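Long-range contacts in putative prolyl-tRNA synthetase (Leishmania major, PDB 5XIL), which probably charges its cognate tRNA with proline, using ATP, through a class II aminoacyl-tRNA synthetase core joined to anticodon-binding and zinc-containing C-terminal domains: residues C48-L53 against S184-L189; L60-C65 against R132-W136; D128-R132 against H162-A166; C171-V175 against P257-S261; L179-A183 against V195-K199. All blocks are in the same frame, centred on the assembly; numbering follows the deposited sequence.

Contact 1: C48-L53 against S184-L189; sequences CVQRFL and SVYEQL
S184 meets F52 at the start of this helix-to-helix contact. Its carbonyl O lies 3.8 Å from F52 CE2, at an oblique position, and its CB brushes the same end of the ring, while the hydroxyl turns back to E180 of its own helix. V185 follows and touches three residues. Its backbone N sits 3.7 Å from F52 CE2 at the ring edge, and its two methyls split the work: CG2 lies beside F52 CD2 at 4.0 Å and also reaches L53 CB, while CG1 meets V49 CG2. One turn later Q188 stretches out beside the ring, and its OE1 comes 3.6 Å from F52 CZ near the ring plane; amide and ring are turned 76° against each other, so the amide meets the rim rather than stacking. L189 covers one face of the phenyl group. Its CG stands 4.1 Å from the centroid of the F52 ring in a CH-pi contact, and its CD1 passes inward to F52 CB at 3.7 Å, where it also touches C48 O and V49. With F52 CG placed opposite its own backbone N (chi1 176°), the ring points in among these four residues. No hydrogen bond joins the two segments, and burial of apolar surface carries the contact. F52 is thus a knob in a hole formed by S184, V185, Q188 and L189, between helical segments whose axes cross at 111°. They belong to the long motif 1 helix of a class II synthetase core, residues 40-60, and to the helix 168-189 that follows motif 2.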
# COMPACT_ATOMS: atom_id res chain seq x y z
N CYS A 48 5.06 -4.66 -4.90
CA CYS A 48 4.50 -5.89 -5.45
C CYS A 48 4.09 -6.83 -4.34
O CYS A 48 3.01 -7.46 -4.38
CB CYS A 48 5.46 -6.63 -6.38
SG CYS A 48 5.69 -5.78 -7.95
N VAL A 49 4.98 -6.92 -3.34
CA VAL A 49 4.68 -7.72 -2.17
C VAL A 49 3.47 -7.20 -1.41
O VAL A 49 2.55 -7.99 -0.98
CB VAL A 49 5.89 -7.85 -1.24
CG1 VAL A 49 5.50 -8.50 0.09
CG2 VAL A 49 7.01 -8.60 -1.95
N GLN A 50 3.43 -5.90 -1.24
CA GLN A 50 2.29 -5.28 -0.57
C GLN A 50 0.96 -5.60 -1.28
O GLN A 50 -0.01 -5.95 -0.64
CB GLN A 50 2.43 -3.78 -0.49
CG GLN A 50 3.37 -3.31 0.55
CD GLN A 50 3.50 -1.78 0.64
OE1 GLN A 50 3.49 -1.09 -0.35
NE2 GLN A 50 3.67 -1.29 1.83
N ARG A 51 0.92 -5.46 -2.59
CA ARG A 51 -0.27 -5.76 -3.35
C ARG A 51 -0.70 -7.21 -3.21
O ARG A 51 -1.85 -7.48 -2.88
CB ARG A 51 -0.08 -5.38 -4.79
CG ARG A 51 -0.07 -3.86 -4.94
CD ARG A 51 0.33 -3.44 -6.35
NE ARG A 51 0.35 -1.98 -6.48
CZ ARG A 51 1.01 -1.34 -7.44
NH1 ARG A 51 1.67 -2.02 -8.34
NH2 ARG A 51 1.00 -0.02 -7.51
N PHE A 52 0.24 -8.13 -3.37
CA PHE A 52 0.01 -9.54 -3.52
C PHE A 52 -0.34 -10.09 -2.14
O PHE A 52 -1.32 -10.76 -2.01
CB PHE A 52 1.29 -10.20 -4.07
CG PHE A 52 1.26 -11.71 -4.19
CD1 PHE A 52 0.64 -12.33 -5.26
CD2 PHE A 52 1.83 -12.52 -3.20
CE1 PHE A 52 0.65 -13.71 -5.39
CE2 PHE A 52 1.86 -13.91 -3.34
CZ PHE A 52 1.24 -14.50 -4.42
N LEU A 53 0.55 -9.88 -1.17
CA LEU A 53 0.30 -10.35 0.22
C LEU A 53 -0.87 -9.62 0.88
O LEU A 53 -1.69 -10.24 1.53
CB LEU A 53 1.57 -10.19 1.09
CG LEU A 53 1.46 -10.57 2.56
CD1 LEU A 53 1.06 -12.04 2.65
CD2 LEU A 53 2.81 -10.26 3.25
N SER A 184 4.04 -18.40 -0.56
CA SER A 184 3.61 -17.95 -1.88
C SER A 184 4.30 -16.68 -2.31
O SER A 184 4.65 -16.53 -3.47
CB SER A 184 2.13 -17.76 -1.97
OG SER A 184 1.50 -18.95 -1.61
N VAL A 185 4.49 -15.75 -1.41
CA VAL A 185 5.39 -14.60 -1.68
C VAL A 185 6.72 -15.00 -2.28
O VAL A 185 7.08 -14.56 -3.38
CB VAL A 185 5.58 -13.66 -0.46
CG1 VAL A 185 6.62 -12.58 -0.75
CG2 VAL A 185 4.26 -13.01 -0.11
N TYR A 186 7.45 -15.86 -1.58
CA TYR A 186 8.75 -16.26 -2.03
C TYR A 186 8.68 -17.04 -3.34
O TYR A 186 9.36 -16.69 -4.30
CB TYR A 186 9.41 -17.17 -0.98
CG TYR A 186 10.07 -16.35 0.11
CD1 TYR A 186 11.27 -15.70 -0.16
CD2 TYR A 186 9.52 -16.17 1.36
CE1 TYR A 186 11.92 -14.93 0.77
CE2 TYR A 186 10.15 -15.39 2.34
CZ TYR A 186 11.39 -14.83 2.07
OH TYR A 186 12.08 -13.97 2.92
N GLU A 187 7.77 -17.99 -3.40
CA GLU A 187 7.71 -18.89 -4.56
C GLU A 187 7.12 -18.23 -5.84
O GLU A 187 7.73 -18.32 -6.95
CB GLU A 187 6.94 -20.17 -4.22
CG GLU A 187 7.60 -21.10 -3.24
CD GLU A 187 6.69 -22.21 -2.71
OE1 GLU A 187 5.49 -22.07 -2.77
OE2 GLU A 187 7.17 -23.21 -2.13
N GLN A 188 5.97 -17.59 -5.66
CA GLN A 188 5.16 -17.11 -6.78
C GLN A 188 5.60 -15.74 -7.19
O GLN A 188 5.57 -15.46 -8.39
CB GLN A 188 3.69 -17.12 -6.44
CG GLN A 188 3.23 -18.52 -6.18
CD GLN A 188 1.79 -18.58 -5.83
OE1 GLN A 188 0.98 -17.68 -6.17
NE2 GLN A 188 1.43 -19.62 -5.12
N LEU A 189 6.03 -14.88 -6.26
CA LEU A 189 6.54 -13.57 -6.67
C LEU A 189 8.00 -13.57 -6.91
O LEU A 189 8.48 -12.97 -7.87
CB LEU A 189 6.20 -12.44 -5.71
CG LEU A 189 4.84 -11.83 -5.75
CD1 LEU A 189 4.94 -10.66 -4.75
CD2 LEU A 189 4.51 -11.24 -7.10

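Contact 2: L60-C65 against R132-W136; sequences LGVEDC and RLNMW
D64 (chi1 -83°) and N134 (chi1 178°) send carboxylate and amide out side by side from neighbouring parallel strands, which brings N134 ND2 to 3.0 Å from D64 OD1. This is where the short motif 1 strand of the class II synthetase core lies along the first strand of motif 2. The amide donates in its own plane but meets the carboxylate from above, 51° out of that group's plane; N134 OD1 is taken by Q159. The other carboxylate oxygen, D64 OD2, lies 3.3 Å from W136 CD1 at the edge of the indole. Three backbone bonds join the strands: E63 N to R132 O at 2.9 Å, N134 N to E63 O at 2.9 Å, and C65 N to N134 O at 3.0 Å. On the sheet face of E63 and L133, both residues pack against P40 of the second subunit, in keeping with the dimer-forming part of motif 1. Just before the strand, G61 ends helix 40-60 in a Schellman motif, and R132, bent at its third torsion, folds back over this turn. V62 N and G61 CA lie over one face of the guanidinium, and at the edge of the guanidinium L60 O receives two weak bonds, from R132 NH1 at 3.1 Å and from R132 NH2 at 3.1 Å. The stronger partner of this arginine is E174, in a salt bridge from NH2. Farther along, C65 SG rests against L133 CB and M135 CG, and C65 O accepts from a water at 2.8 Å that in turn accepts from W136 N.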
# COMPACT_ATOMS: atom_id res chain seq x y z
N LEU A 60 -8.42 -13.46 3.25
CA LEU A 60 -8.64 -14.32 4.40
C LEU A 60 -9.58 -13.79 5.45
O LEU A 60 -10.12 -14.55 6.22
CB LEU A 60 -7.34 -14.71 5.09
CG LEU A 60 -6.46 -15.68 4.34
CD1 LEU A 60 -5.06 -15.67 4.92
CD2 LEU A 60 -6.99 -17.08 4.31
N GLY A 61 -9.72 -12.48 5.54
CA GLY A 61 -10.61 -11.84 6.48
C GLY A 61 -9.88 -10.94 7.44
O GLY A 61 -10.48 -10.42 8.32
N VAL A 62 -8.59 -10.74 7.27
CA VAL A 62 -7.85 -9.82 8.13
C VAL A 62 -8.05 -8.39 7.72
O VAL A 62 -8.10 -8.08 6.56
CB VAL A 62 -6.34 -10.22 8.20
CG1 VAL A 62 -5.60 -9.41 9.22
CG2 VAL A 62 -6.19 -11.66 8.58
N GLU A 63 -8.20 -7.47 8.67
CA GLU A 63 -8.35 -6.06 8.32
C GLU A 63 -7.15 -5.22 8.70
O GLU A 63 -6.50 -5.44 9.70
CB GLU A 63 -9.60 -5.52 9.02
CG GLU A 63 -10.88 -6.31 8.68
CD GLU A 63 -12.06 -5.79 9.45
OE1 GLU A 63 -12.19 -6.05 10.64
OE2 GLU A 63 -12.75 -4.91 8.90
N ASP A 64 -6.87 -4.24 7.88
CA ASP A 64 -5.80 -3.32 8.13
C ASP A 64 -6.23 -2.24 9.10
O ASP A 64 -7.41 -1.92 9.19
CB ASP A 64 -5.32 -2.73 6.80
CG ASP A 64 -4.33 -3.62 6.07
OD1 ASP A 64 -4.32 -4.85 6.19
OD2 ASP A 64 -3.58 -3.06 5.26
N CYS A 65 -5.27 -1.71 9.85
CA CYS A 65 -5.46 -0.63 10.78
C CYS A 65 -4.13 0.18 10.99
O CYS A 65 -3.14 -0.15 10.38
CB CYS A 65 -5.92 -1.18 12.14
SG CYS A 65 -4.65 -2.17 12.96
N ARG A 132 -8.96 -9.50 14.04
CA ARG A 132 -7.91 -9.87 13.07
C ARG A 132 -7.42 -8.61 12.39
O ARG A 132 -8.13 -8.00 11.57
CB ARG A 132 -8.48 -10.81 12.01
CG ARG A 132 -9.13 -12.07 12.57
CD ARG A 132 -9.90 -12.82 11.53
NE ARG A 132 -8.96 -13.51 10.68
CZ ARG A 132 -9.35 -14.12 9.57
NH1 ARG A 132 -10.66 -14.11 9.24
NH2 ARG A 132 -8.48 -14.78 8.84
N LEU A 133 -6.25 -8.19 12.78
CA LEU A 133 -5.69 -6.88 12.39
C LEU A 133 -4.26 -6.99 11.84
O LEU A 133 -3.46 -7.79 12.35
CB LEU A 133 -5.72 -5.91 13.57
CG LEU A 133 -7.15 -5.60 14.14
CD1 LEU A 133 -7.07 -4.81 15.42
CD2 LEU A 133 -8.06 -4.92 13.14
N ASN A 134 -3.97 -6.20 10.82
CA ASN A 134 -2.71 -6.13 10.18
C ASN A 134 -2.29 -4.71 10.05
O ASN A 134 -3.12 -3.79 9.84
CB ASN A 134 -2.85 -6.76 8.77
CG ASN A 134 -1.58 -6.71 7.98
OD1 ASN A 134 -0.58 -7.29 8.41
ND2 ASN A 134 -1.56 -5.94 6.89
N MET A 135 -0.99 -4.50 10.07
CA MET A 135 -0.40 -3.19 9.87
C MET A 135 0.79 -3.30 8.93
O MET A 135 1.54 -4.26 9.01
CB MET A 135 0.14 -2.70 11.20
CG MET A 135 -0.91 -2.41 12.20
SD MET A 135 -0.15 -1.86 13.77
CE MET A 135 0.73 -3.32 14.24
N TRP A 136 0.89 -2.37 8.00
CA TRP A 136 2.06 -2.19 7.14
C TRP A 136 2.85 -1.07 7.73
O TRP A 136 2.38 0.05 7.82
CB TRP A 136 1.64 -1.87 5.71
CG TRP A 136 1.05 -3.04 5.01
CD1 TRP A 136 -0.28 -3.35 4.92
CD2 TRP A 136 1.75 -4.11 4.34
NE1 TRP A 136 -0.43 -4.52 4.24
CE2 TRP A 136 0.78 -5.00 3.85
CE3 TRP A 136 3.08 -4.37 4.07
CZ2 TRP A 136 1.11 -6.14 3.13
CZ3 TRP A 136 3.40 -5.52 3.38
CH2 TRP A 136 2.41 -6.39 2.92
O HOH W 1 -10.88 -7.70 12.20
O HOH W 2 -0.76 0.24 9.04

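Contact 3: D128-R132 against H162-A166; sequences DLPVR and HCAWA
W165 lays the six-membered part of its indole over P130, whose CB stands 3.9 Å from the centroid of that W165 ring in a CH-pi contact. The two residues belong to the antiparallel strands of motif 2 in the class II synthetase core, here at the end remote from the connecting loop. Although the CB of W165 points away from the other segment, CG lies beside the backbone N (chi1 -64°), and the indole swings back over P130 and R132. Farther along the same ring the aliphatic part and guanidinium of R132 come in at a slant: R132 NE is 3.4 Å from W165 CZ2, and the planes stand 48° apart, so the groups do not stack flat. On the rim of the indole, W165 NE1 donates to E174. A cis peptide bond ahead of P130 turns the chain into the strand. There V131 and A164 form a hydrogen-bonded pair, with V131 N to A164 O at 2.9 Å and A164 N to V131 O at 2.9 Å. R132 and C163 follow as a non-hydrogen-bonded pair, in which C163 SG lies 3.7 Å from R132 CB. At the opposite end L129 spreads its two methyls along the departing strand, CD2 near A164 O and CD1 3.8 Å from A166 CB. V131 O has a further neighbour in C163 CA, a CA-H...O contact of 3.1 Å.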
# COMPACT_ATOMS: atom_id res chain seq x y z
N ASP A 128 -17.34 -10.25 19.95
CA ASP A 128 -16.26 -9.44 19.37
C ASP A 128 -15.14 -10.26 18.70
O ASP A 128 -14.26 -9.70 18.09
CB ASP A 128 -15.68 -8.52 20.43
CG ASP A 128 -16.73 -7.59 21.02
OD1 ASP A 128 -17.41 -6.90 20.22
OD2 ASP A 128 -16.90 -7.54 22.27
N LEU A 129 -15.21 -11.56 18.74
CA LEU A 129 -14.15 -12.39 18.20
C LEU A 129 -14.61 -12.89 16.87
O LEU A 129 -15.78 -13.13 16.70
CB LEU A 129 -13.88 -13.57 19.12
CG LEU A 129 -13.31 -13.23 20.50
CD1 LEU A 129 -13.21 -14.47 21.33
CD2 LEU A 129 -11.96 -12.55 20.37
N PRO A 130 -13.68 -13.17 15.96
CA PRO A 130 -12.23 -12.90 16.10
C PRO A 130 -11.82 -11.44 15.90
O PRO A 130 -12.53 -10.67 15.25
CB PRO A 130 -11.65 -13.78 15.00
CG PRO A 130 -12.68 -13.74 13.93
CD PRO A 130 -14.00 -13.84 14.68
N VAL A 131 -10.70 -11.03 16.49
CA VAL A 131 -10.11 -9.72 16.21
C VAL A 131 -8.96 -10.05 15.28
O VAL A 131 -8.09 -10.85 15.67
CB VAL A 131 -9.60 -9.03 17.49
CG1 VAL A 131 -8.82 -7.74 17.23
CG2 VAL A 131 -10.81 -8.67 18.36
N ARG A 132 -8.96 -9.50 14.04
CA ARG A 132 -7.91 -9.87 13.07
C ARG A 132 -7.42 -8.61 12.39
O ARG A 132 -8.13 -8.00 11.57
CB ARG A 132 -8.48 -10.81 12.01
CG ARG A 132 -9.13 -12.07 12.57
CD ARG A 132 -9.90 -12.82 11.53
NE ARG A 132 -8.96 -13.51 10.68
CZ ARG A 132 -9.35 -14.12 9.57
NH1 ARG A 132 -10.66 -14.11 9.24
NH2 ARG A 132 -8.48 -14.78 8.84
N HIS A 162 -1.84 -9.54 13.83
CA HIS A 162 -2.12 -10.04 15.22
C HIS A 162 -3.58 -10.40 15.27
O HIS A 162 -4.48 -9.54 15.03
CB HIS A 162 -1.79 -9.03 16.30
CG HIS A 162 -0.38 -8.53 16.29
ND1 HIS A 162 0.55 -8.91 17.23
CD2 HIS A 162 0.26 -7.67 15.46
CE1 HIS A 162 1.71 -8.31 16.99
NE2 HIS A 162 1.57 -7.58 15.89
N CYS A 163 -3.87 -11.65 15.56
CA CYS A 163 -5.24 -12.13 15.62
C CYS A 163 -5.53 -12.82 16.97
O CYS A 163 -4.66 -13.37 17.61
CB CYS A 163 -5.49 -13.10 14.45
SG CYS A 163 -5.17 -12.27 12.81
N ALA A 164 -6.82 -12.81 17.33
CA ALA A 164 -7.32 -13.44 18.55
C ALA A 164 -8.62 -14.10 18.17
O ALA A 164 -9.51 -13.45 17.58
CB ALA A 164 -7.60 -12.37 19.59
N TRP A 165 -8.74 -15.37 18.50
CA TRP A 165 -9.88 -16.19 18.14
C TRP A 165 -10.50 -16.80 19.43
O TRP A 165 -9.80 -17.01 20.38
CB TRP A 165 -9.44 -17.35 17.26
CG TRP A 165 -8.87 -16.98 15.94
CD1 TRP A 165 -7.58 -16.59 15.67
CD2 TRP A 165 -9.58 -16.94 14.71
NE1 TRP A 165 -7.47 -16.32 14.31
CE2 TRP A 165 -8.67 -16.53 13.70
CE3 TRP A 165 -10.89 -17.26 14.35
CZ2 TRP A 165 -9.05 -16.45 12.34
CZ3 TRP A 165 -11.28 -17.11 13.01
CH2 TRP A 165 -10.36 -16.69 12.03
N ALA A 166 -11.75 -17.20 19.34
CA ALA A 166 -12.45 -17.96 20.41
C ALA A 166 -11.91 -19.37 20.65
O ALA A 166 -11.75 -19.75 21.81
CB ALA A 166 -13.98 -17.98 20.14

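Contact 4: C171-V175 against P257-S261; sequences CAKEV and PWQNS
N260 and E174 supply the hydrogen bond between these segments, from N260 ND2 to E174 OE1 at 2.8 Å. It is almost straight, 174° at the hydrogen; the acceptor lies in the amide plane, and the oxygen is met on its anti side. In the class II synthetase core this joins helix 168-189 to strand 253-265, which leads into the motif 3 helix 267-276; helix and strand segments run nearly parallel, 12° apart. E174 is a buried acid with several donors: OE1 also accepts from W165 NE1, and OE2 pairs with R132, a setting that would be expected to keep the carboxylate ionised. N260 reaches it with CG set between its backbone N and carbonyl carbon (chi1 66°), which turns the amide toward the helix.

Apolar packing flanks the bond. V175 CG2 slides past the asparagine and lies 3.6 Å from N260 CB. One turn earlier C171 CB meets W258 CB at 3.7 Å, while the W258 indole turns away from the helix. A close sulfur-oxygen approach completes the contact: C171 SG, extended away from its own backbone N, comes to 3.2 Å from Q259 O.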
# COMPACT_ATOMS: atom_id res chain seq x y z
N CYS A 171 -7.33 -20.56 15.49
CA CYS A 171 -6.06 -19.85 15.60
C CYS A 171 -4.96 -20.65 14.86
O CYS A 171 -4.28 -20.10 14.01
CB CYS A 171 -5.75 -19.66 17.06
SG CYS A 171 -4.17 -18.83 17.42
N ALA A 172 -4.88 -21.97 15.12
CA ALA A 172 -3.91 -22.86 14.48
C ALA A 172 -4.06 -22.92 13.00
O ALA A 172 -3.06 -22.97 12.25
CB ALA A 172 -3.97 -24.28 15.03
N LYS A 173 -5.31 -22.92 12.54
CA LYS A 173 -5.57 -22.99 11.12
C LYS A 173 -5.08 -21.70 10.42
O LYS A 173 -4.44 -21.81 9.39
CB LYS A 173 -7.05 -23.23 10.85
CG LYS A 173 -7.53 -23.03 9.42
CD LYS A 173 -8.99 -23.50 9.36
CE LYS A 173 -9.60 -23.43 7.96
NZ LYS A 173 -9.54 -22.01 7.53
N GLU A 174 -5.29 -20.55 11.03
CA GLU A 174 -4.88 -19.28 10.41
C GLU A 174 -3.35 -19.15 10.37
O GLU A 174 -2.78 -18.57 9.44
CB GLU A 174 -5.47 -18.12 11.16
CG GLU A 174 -5.24 -16.78 10.44
CD GLU A 174 -5.78 -15.59 11.20
OE1 GLU A 174 -5.61 -15.49 12.47
OE2 GLU A 174 -6.36 -14.72 10.53
N VAL A 175 -2.71 -19.63 11.44
CA VAL A 175 -1.25 -19.66 11.51
C VAL A 175 -0.64 -20.25 10.24
O VAL A 175 0.27 -19.68 9.64
CB VAL A 175 -0.78 -20.44 12.75
CG1 VAL A 175 0.68 -20.82 12.60
CG2 VAL A 175 -0.95 -19.60 14.01
N PRO A 257 -8.87 -15.80 24.80
CA PRO A 257 -8.75 -16.07 23.37
C PRO A 257 -7.40 -16.68 23.03
O PRO A 257 -6.44 -16.45 23.76
CB PRO A 257 -8.78 -14.70 22.73
CG PRO A 257 -9.39 -13.81 23.72
CD PRO A 257 -9.08 -14.39 25.08
N TRP A 258 -7.37 -17.36 21.87
CA TRP A 258 -6.20 -17.90 21.26
C TRP A 258 -5.65 -16.90 20.24
O TRP A 258 -6.35 -16.49 19.30
CB TRP A 258 -6.57 -19.21 20.63
CG TRP A 258 -7.09 -20.20 21.66
CD1 TRP A 258 -8.38 -20.27 22.18
CD2 TRP A 258 -6.32 -21.17 22.39
NE1 TRP A 258 -8.43 -21.24 23.17
CE2 TRP A 258 -7.20 -21.82 23.30
CE3 TRP A 258 -5.00 -21.62 22.31
CZ2 TRP A 258 -6.78 -22.86 24.13
CZ3 TRP A 258 -4.58 -22.61 23.14
CH2 TRP A 258 -5.46 -23.20 24.08
N GLN A 259 -4.40 -16.50 20.42
CA GLN A 259 -3.81 -15.47 19.62
C GLN A 259 -2.66 -16.00 18.73
O GLN A 259 -2.02 -17.02 18.99
CB GLN A 259 -3.27 -14.35 20.54
CG GLN A 259 -4.38 -13.51 21.11
CD GLN A 259 -3.89 -12.48 22.07
OE1 GLN A 259 -3.92 -12.66 23.30
NE2 GLN A 259 -3.36 -11.41 21.52
N ASN A 260 -2.47 -15.29 17.64
CA ASN A 260 -1.33 -15.50 16.77
C ASN A 260 -0.78 -14.16 16.31
O ASN A 260 -1.40 -13.10 16.49
CB ASN A 260 -1.69 -16.40 15.59
CG ASN A 260 -2.72 -15.78 14.61
OD1 ASN A 260 -2.66 -14.61 14.26
ND2 ASN A 260 -3.66 -16.59 14.17
N SER A 261 0.44 -14.22 15.80
CA SER A 261 1.06 -13.08 15.21
C SER A 261 2.00 -13.56 14.11
O SER A 261 2.42 -14.69 14.09
CB SER A 261 1.76 -12.15 16.20
OG SER A 261 2.90 -12.74 16.69

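Contact 5: L179-A183 against V195-K199; sequences LECYA and VRGRK
One oxygen of E180, OE1, takes both NE and NH2 of R196. R196 NE gives E180 OE1 the shorter and straighter bond, 2.9 Å and 160°, and R196 NH2 reaches E180 OE1 at 3.2 Å; both donors approach on the syn side. Carboxylate and guanidinium are nearly coplanar, 20° apart, and a bend at the second torsion of E180 brings its acid back toward the strand. A water closes the group: it accepts from R196 NH2 at 3.0 Å and donates to E180 O at 2.9 Å. That carbonyl also receives the hydroxyl of S184. The remaining nitrogen, R196 NH1, forms a salt bridge with E187, so the arginine spans two acids of one helix. The helix is 168-189 of the class II core, and strand 195-198 runs back along it roughly antiparallel, paired on its two edges with 210-218 and with 475-480 of the C-terminal region. Against the flat guanidinium comes A183, whose CB lies over one face, 3.3 Å from R196 NH2. Nearer the strand backbone, L179 CD2 rests 4.3 Å from R196 CB.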
# COMPACT_ATOMS: atom_id res chain seq x y z
N LEU A 179 1.23 -18.70 6.88
CA LEU A 179 2.47 -19.28 6.42
C LEU A 179 2.45 -19.63 4.95
O LEU A 179 3.42 -19.32 4.25
CB LEU A 179 2.89 -20.54 7.24
CG LEU A 179 4.34 -20.96 6.99
CD1 LEU A 179 5.26 -19.98 7.67
CD2 LEU A 179 4.59 -22.37 7.49
N GLU A 180 1.33 -20.17 4.46
CA GLU A 180 1.17 -20.41 3.02
C GLU A 180 1.24 -19.14 2.19
O GLU A 180 1.83 -19.16 1.08
CB GLU A 180 -0.08 -21.23 2.71
CG GLU A 180 0.02 -22.65 3.17
CD GLU A 180 1.25 -23.46 2.66
OE1 GLU A 180 1.72 -23.30 1.55
OE2 GLU A 180 1.67 -24.33 3.43
N CYS A 181 0.67 -18.04 2.70
CA CYS A 181 0.80 -16.78 2.06
C CYS A 181 2.26 -16.35 1.92
O CYS A 181 2.67 -15.86 0.86
CB CYS A 181 0.05 -15.66 2.81
SG CYS A 181 -1.72 -15.83 2.83
N TYR A 182 3.04 -16.52 3.00
CA TYR A 182 4.43 -16.12 2.98
C TYR A 182 5.23 -17.03 1.98
O TYR A 182 6.13 -16.55 1.27
CB TYR A 182 4.98 -16.21 4.42
CG TYR A 182 4.46 -15.18 5.41
CD1 TYR A 182 3.80 -14.01 4.97
CD2 TYR A 182 4.63 -15.33 6.77
CE1 TYR A 182 3.37 -13.07 5.85
CE2 TYR A 182 4.21 -14.41 7.63
CZ TYR A 182 3.59 -13.27 7.21
OH TYR A 182 3.26 -12.28 8.12
N ALA A 183 4.98 -18.34 2.04
CA ALA A 183 5.57 -19.26 1.10
C ALA A 183 5.28 -18.79 -0.32
O ALA A 183 6.16 -18.88 -1.20
CB ALA A 183 5.08 -20.69 1.29
N VAL A 195 11.65 -23.90 2.59
CA VAL A 195 11.25 -25.05 3.42
C VAL A 195 10.22 -24.65 4.47
O VAL A 195 10.54 -23.90 5.37
CB VAL A 195 12.49 -25.75 4.10
CG1 VAL A 195 12.04 -26.88 5.01
CG2 VAL A 195 13.37 -26.31 3.00
N ARG A 196 8.97 -25.07 4.32
CA ARG A 196 7.94 -24.82 5.35
C ARG A 196 8.21 -25.75 6.48
O ARG A 196 8.35 -26.96 6.27
CB ARG A 196 6.56 -25.13 4.77
CG ARG A 196 6.12 -24.27 3.60
CD ARG A 196 5.10 -25.04 2.78
NE ARG A 196 4.47 -24.28 1.70
CZ ARG A 196 4.99 -24.04 0.52
NH1 ARG A 196 6.19 -24.44 0.25
NH2 ARG A 196 4.24 -23.43 -0.41
N GLY A 197 8.20 -25.23 7.72
CA GLY A 197 8.39 -26.12 8.88
C GLY A 197 8.08 -25.41 10.19
O GLY A 197 7.54 -24.30 10.21
N ARG A 198 8.36 -26.12 11.28
CA ARG A 198 8.13 -25.61 12.60
C ARG A 198 9.46 -25.40 13.31
O ARG A 198 10.38 -26.24 13.24
CB ARG A 198 7.30 -26.61 13.41
CG ARG A 198 6.75 -26.04 14.70
CD ARG A 198 6.04 -27.06 15.59
NE ARG A 198 6.67 -28.38 15.66
CZ ARG A 198 6.29 -29.46 14.98
NH1 ARG A 198 5.30 -29.40 14.09
NH2 ARG A 198 6.95 -30.61 15.16
N LYS A 199 9.57 -24.30 14.02
CA LYS A 199 10.75 -24.07 14.78
C LYS A 199 10.82 -25.07 15.95
O LYS A 199 9.78 -25.53 16.46
CB LYS A 199 10.83 -22.65 15.30
CG LYS A 199 10.97 -21.56 14.25
CD LYS A 199 12.32 -21.58 13.59
CE LYS A 199 12.59 -20.21 13.00
NZ LYS A 199 13.86 -20.21 12.22
O HOH W 3 1.72 -21.72 -0.34

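How the contacts relate
From the N terminus, helix 40-60 opens contact 1, which closes only at the end of helix 168-189 and so encloses contacts 2 and 3. Contact 2 brings the motif 1 strand to the first motif 2 strand; contact 3 starts just ahead of that strand and overlaps it, sharing R132, and closes the motif 2 pair. Contact 4 leaves helix 168-189 for strand 253-265, crossing contact 1 and enclosing contact 5, the short return to strand 195-198, which also crosses contact 1. E174 joins contacts 2, 3 and 4, and a salt bridge from E187 to R196 joins contacts 1 and 5. Helix 168-189 thus ties the motif 1 helix to the strands of the core.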